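Local coordinates for macrolide export ATP-binding/permease protein MacB (Actinobacillus actinomycetemcomitans, PDB 3FTJ), which probably serves as the inner-membrane ABC-transporter component of the tripartite MacAB-TdeA efflux system, conferring resistance against macrolides, the crystallised part being its periplasmic region, at residues N104-L109 and P134-G139. Numbering follows the deposited sequence.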
ATOM      1  N   ASN A 104      -3.094  11.031  12.359  1.00 18.09           N
ATOM      2  CA  ASN A 104      -3.692  12.269  11.882  1.00 19.93           C
ATOM      3  C   ASN A 104      -4.644  12.003  10.725  1.00 22.50           C
ATOM      4  O   ASN A 104      -4.361  11.177   9.845  1.00 16.99           O
ATOM      5  CB  ASN A 104      -2.611  13.260  11.434  1.00 21.03           C
ATOM      6  CG  ASN A 104      -1.940  13.973  12.599  1.00 24.70           C
ATOM      7  OD1 ASN A 104      -0.878  14.574  12.442  1.00 26.22           O
ATOM      8  ND2 ASN A 104      -2.552  13.905  13.770  1.00 25.53           N
ATOM      9  N   GLN A 105      -5.771  12.710  10.724  1.00 21.60           N
ATOM     10  CA  GLN A 105      -6.732  12.607   9.632  1.00 18.80           C
ATOM     11  C   GLN A 105      -6.308  13.528   8.503  1.00 18.79           C
ATOM     12  O   GLN A 105      -6.889  14.594   8.281  1.00 18.84           O
ATOM     13  CB  GLN A 105      -8.145  12.920  10.117  1.00 17.36           C
ATOM     14  CG  GLN A 105      -8.686  11.834  11.035  1.00 20.98           C
ATOM     15  CD  GLN A 105      -9.883  12.283  11.861  1.00 25.17           C
ATOM     16  OE1 GLN A 105     -10.031  11.883  13.008  1.00 29.60           O
ATOM     17  NE2 GLN A 105     -10.739  13.113  11.277  1.00 19.60           N
ATOM     18  N   VAL A 106      -5.248  13.122   7.820  1.00 17.03           N
ATOM     19  CA  VAL A 106      -4.744  13.865   6.680  1.00 18.75           C
ATOM     20  C   VAL A 106      -4.738  12.938   5.488  1.00 18.94           C
ATOM     21  O   VAL A 106      -4.614  11.722   5.639  1.00 19.35           O
ATOM     22  CB  VAL A 106      -3.306  14.402   6.921  1.00 19.18           C
ATOM     23  CG1 VAL A 106      -3.299  15.457   8.039  1.00 16.36           C
ATOM     24  CG2 VAL A 106      -2.355  13.262   7.244  1.00 18.08           C
ATOM     25  N   VAL A 107      -4.873  13.503   4.300  1.00 16.15           N
ATOM     26  CA  VAL A 107      -4.906  12.677   3.115  1.00 17.19           C
ATOM     27  C   VAL A 107      -4.023  13.239   2.016  1.00 19.17           C
ATOM     28  O   VAL A 107      -3.878  14.459   1.870  1.00 18.29           O
ATOM     29  CB  VAL A 107      -6.372  12.465   2.626  1.00 19.96           C
ATOM     30  CG1 VAL A 107      -7.031  13.783   2.288  1.00 18.72           C
ATOM     31  CG2 VAL A 107      -6.393  11.536   1.439  1.00 25.67           C
ATOM     32  N   VAL A 108      -3.408  12.340   1.261  1.00 18.78           N
ATOM     33  CA  VAL A 108      -2.661  12.722   0.073  1.00 16.87           C
ATOM     34  C   VAL A 108      -3.452  12.274  -1.155  1.00 20.86           C
ATOM     35  O   VAL A 108      -3.831  11.111  -1.263  1.00 21.07           O
ATOM     36  CB  VAL A 108      -1.238  12.110   0.075  1.00 20.83           C
ATOM     37  CG1 VAL A 108      -0.546  12.352  -1.255  1.00 23.09           C
ATOM     38  CG2 VAL A 108      -0.408  12.687   1.231  1.00 16.89           C
ATOM     39  N   LEU A 109      -3.718  13.200  -2.074  1.00 20.17           N
ATOM     40  CA  LEU A 109      -4.524  12.892  -3.246  1.00 20.72           C
ATOM     41  C   LEU A 109      -3.718  12.368  -4.431  1.00 27.39           C
ATOM     42  O   LEU A 109      -2.549  12.703  -4.627  1.00 24.95           O
ATOM     43  CB  LEU A 109      -5.335  14.108  -3.687  1.00 22.17           C
ATOM     44  CG  LEU A 109      -6.339  14.674  -2.688  1.00 22.76           C
ATOM     45  CD1 LEU A 109      -7.179  15.738  -3.378  1.00 24.99           C
ATOM     46  CD2 LEU A 109      -7.218  13.572  -2.135  1.00 18.65           C
ATOM     47  N   PRO A 134     -13.977  13.341   8.483  1.00 18.89           N
ATOM     48  CA  PRO A 134     -13.250  14.412   7.796  1.00 18.40           C
ATOM     49  C   PRO A 134     -11.730  14.239   7.786  1.00 17.86           C
ATOM     50  O   PRO A 134     -11.133  13.979   8.830  1.00 20.51           O
ATOM     51  CB  PRO A 134     -13.638  15.643   8.621  1.00 16.56           C
ATOM     52  CG  PRO A 134     -13.717  15.104   9.988  1.00 22.72           C
ATOM     53  CD  PRO A 134     -14.517  13.820   9.765  1.00 24.46           C
ATOM     54  N   PHE A 135     -11.128  14.399   6.611  1.00 16.47           N
ATOM     55  CA  PHE A 135      -9.679  14.378   6.433  1.00 16.23           C
ATOM     56  C   PHE A 135      -9.236  15.665   5.765  1.00 20.77           C
ATOM     57  O   PHE A 135      -9.916  16.164   4.861  1.00 18.18           O
ATOM     58  CB  PHE A 135      -9.258  13.225   5.521  1.00 16.17           C
ATOM     59  CG  PHE A 135      -9.386  11.876   6.143  1.00 16.40           C
ATOM     60  CD1 PHE A 135     -10.612  11.235   6.187  1.00 18.13           C
ATOM     61  CD2 PHE A 135      -8.278  11.232   6.665  1.00 17.81           C
ATOM     62  CE1 PHE A 135     -10.733   9.983   6.761  1.00 17.71           C
ATOM     63  CE2 PHE A 135      -8.393   9.971   7.228  1.00 18.44           C
ATOM     64  CZ  PHE A 135      -9.622   9.350   7.281  1.00 18.25           C
ATOM     65  N   ARG A 136      -8.086  16.184   6.187  1.00 15.94           N
ATOM     66  CA  ARG A 136      -7.521  17.383   5.570  1.00 19.99           C
ATOM     67  C   ARG A 136      -6.499  17.030   4.487  1.00 17.15           C
ATOM     68  O   ARG A 136      -5.575  16.256   4.727  1.00 17.84           O
ATOM     69  CB  ARG A 136      -6.887  18.280   6.638  1.00 20.01           C
ATOM     70  CG  ARG A 136      -6.104  19.447   6.081  1.00 24.15           C
ATOM     71  CD  ARG A 136      -5.708  20.414   7.193  1.00 29.35           C
ATOM     72  NE  ARG A 136      -4.971  19.752   8.267  1.00 35.68           N
ATOM     73  CZ  ARG A 136      -3.658  19.553   8.260  1.00 36.99           C
ATOM     74  NH1 ARG A 136      -2.935  19.963   7.225  1.00 41.31           N
ATOM     75  NH2 ARG A 136      -3.061  18.946   9.281  1.00 36.90           N
ATOM     76  N   VAL A 137      -6.681  17.584   3.291  1.00 18.04           N
ATOM     77  CA  VAL A 137      -5.771  17.347   2.176  1.00 18.77           C
ATOM     78  C   VAL A 137      -4.428  18.058   2.385  1.00 20.25           C
ATOM     79  O   VAL A 137      -4.380  19.283   2.514  1.00 19.75           O
ATOM     80  CB  VAL A 137      -6.396  17.806   0.847  1.00 22.30           C
ATOM     81  CG1 VAL A 137      -5.443  17.532  -0.311  1.00 21.41           C
ATOM     82  CG2 VAL A 137      -7.722  17.100   0.621  1.00 19.91           C
ATOM     83  N   ILE A 138      -3.343  17.290   2.429  1.00 16.76           N
ATOM     84  CA  ILE A 138      -2.036  17.878   2.708  1.00 19.88           C
ATOM     85  C   ILE A 138      -1.118  17.875   1.484  1.00 23.13           C
ATOM     86  O   ILE A 138      -0.098  18.566   1.465  1.00 21.46           O
ATOM     87  CB  ILE A 138      -1.312  17.177   3.901  1.00 23.16           C
ATOM     88  CG1 ILE A 138      -1.089  15.687   3.616  1.00 20.82           C
ATOM     89  CG2 ILE A 138      -2.084  17.357   5.194  1.00 22.49           C
ATOM     90  CD1 ILE A 138      -0.071  15.037   4.555  1.00 20.66           C
ATOM     91  N   GLY A 139      -1.485  17.114   0.458  1.00 21.34           N
ATOM     92  CA  GLY A 139      -0.637  17.002  -0.710  1.00 21.39           C
ATOM     93  C   GLY A 139      -1.257  16.233  -1.858  1.00 26.26           C
ATOM     94  O   GLY A 139      -2.391  15.742  -1.760  1.00 21.74           O
TER
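Strands 106-109 and 134-139 pair in parallel, their axes inclined at 50° and 4.4 Å apart at closest approach, with V106 set beside R136 and V107 beside V137. Backbone hydrogen bonds alternate between them: R136 N to Q105 O, V107 N to R136 O, I138 N to V107 O and, further on, L109 N to G139 O. Just before strand 106-109, Q105 sits at the centre of an inverse gamma turn, and its extended side chain hydrogen-bonds to the partner strand, NE2 to P134 O at 2.6 Å, in the planes of both the amide and the carbonyl. Q105 CG lies over one face of the F135 ring, 4.2 Å above its plane and offset toward the rim. These strands belong to the mixed sheet of the MacB-like periplasmic core domain, backbone hydrogen bonds linking V108 to Y157 and F135 to V128. On one side of the sheet, V106 CG1 packs 3.6 Å from I138 CG2 and lies over a guanidinium face of R136, whose chain, bent at chi3 (55°), brings NH2 to 3.7 Å from that methyl. V107 and V137 occupy the other side, V107 CG1 touching V137 CG2 at 3.8 Å, and V137 CG1 meets L109 CG; V128 packs against both valines.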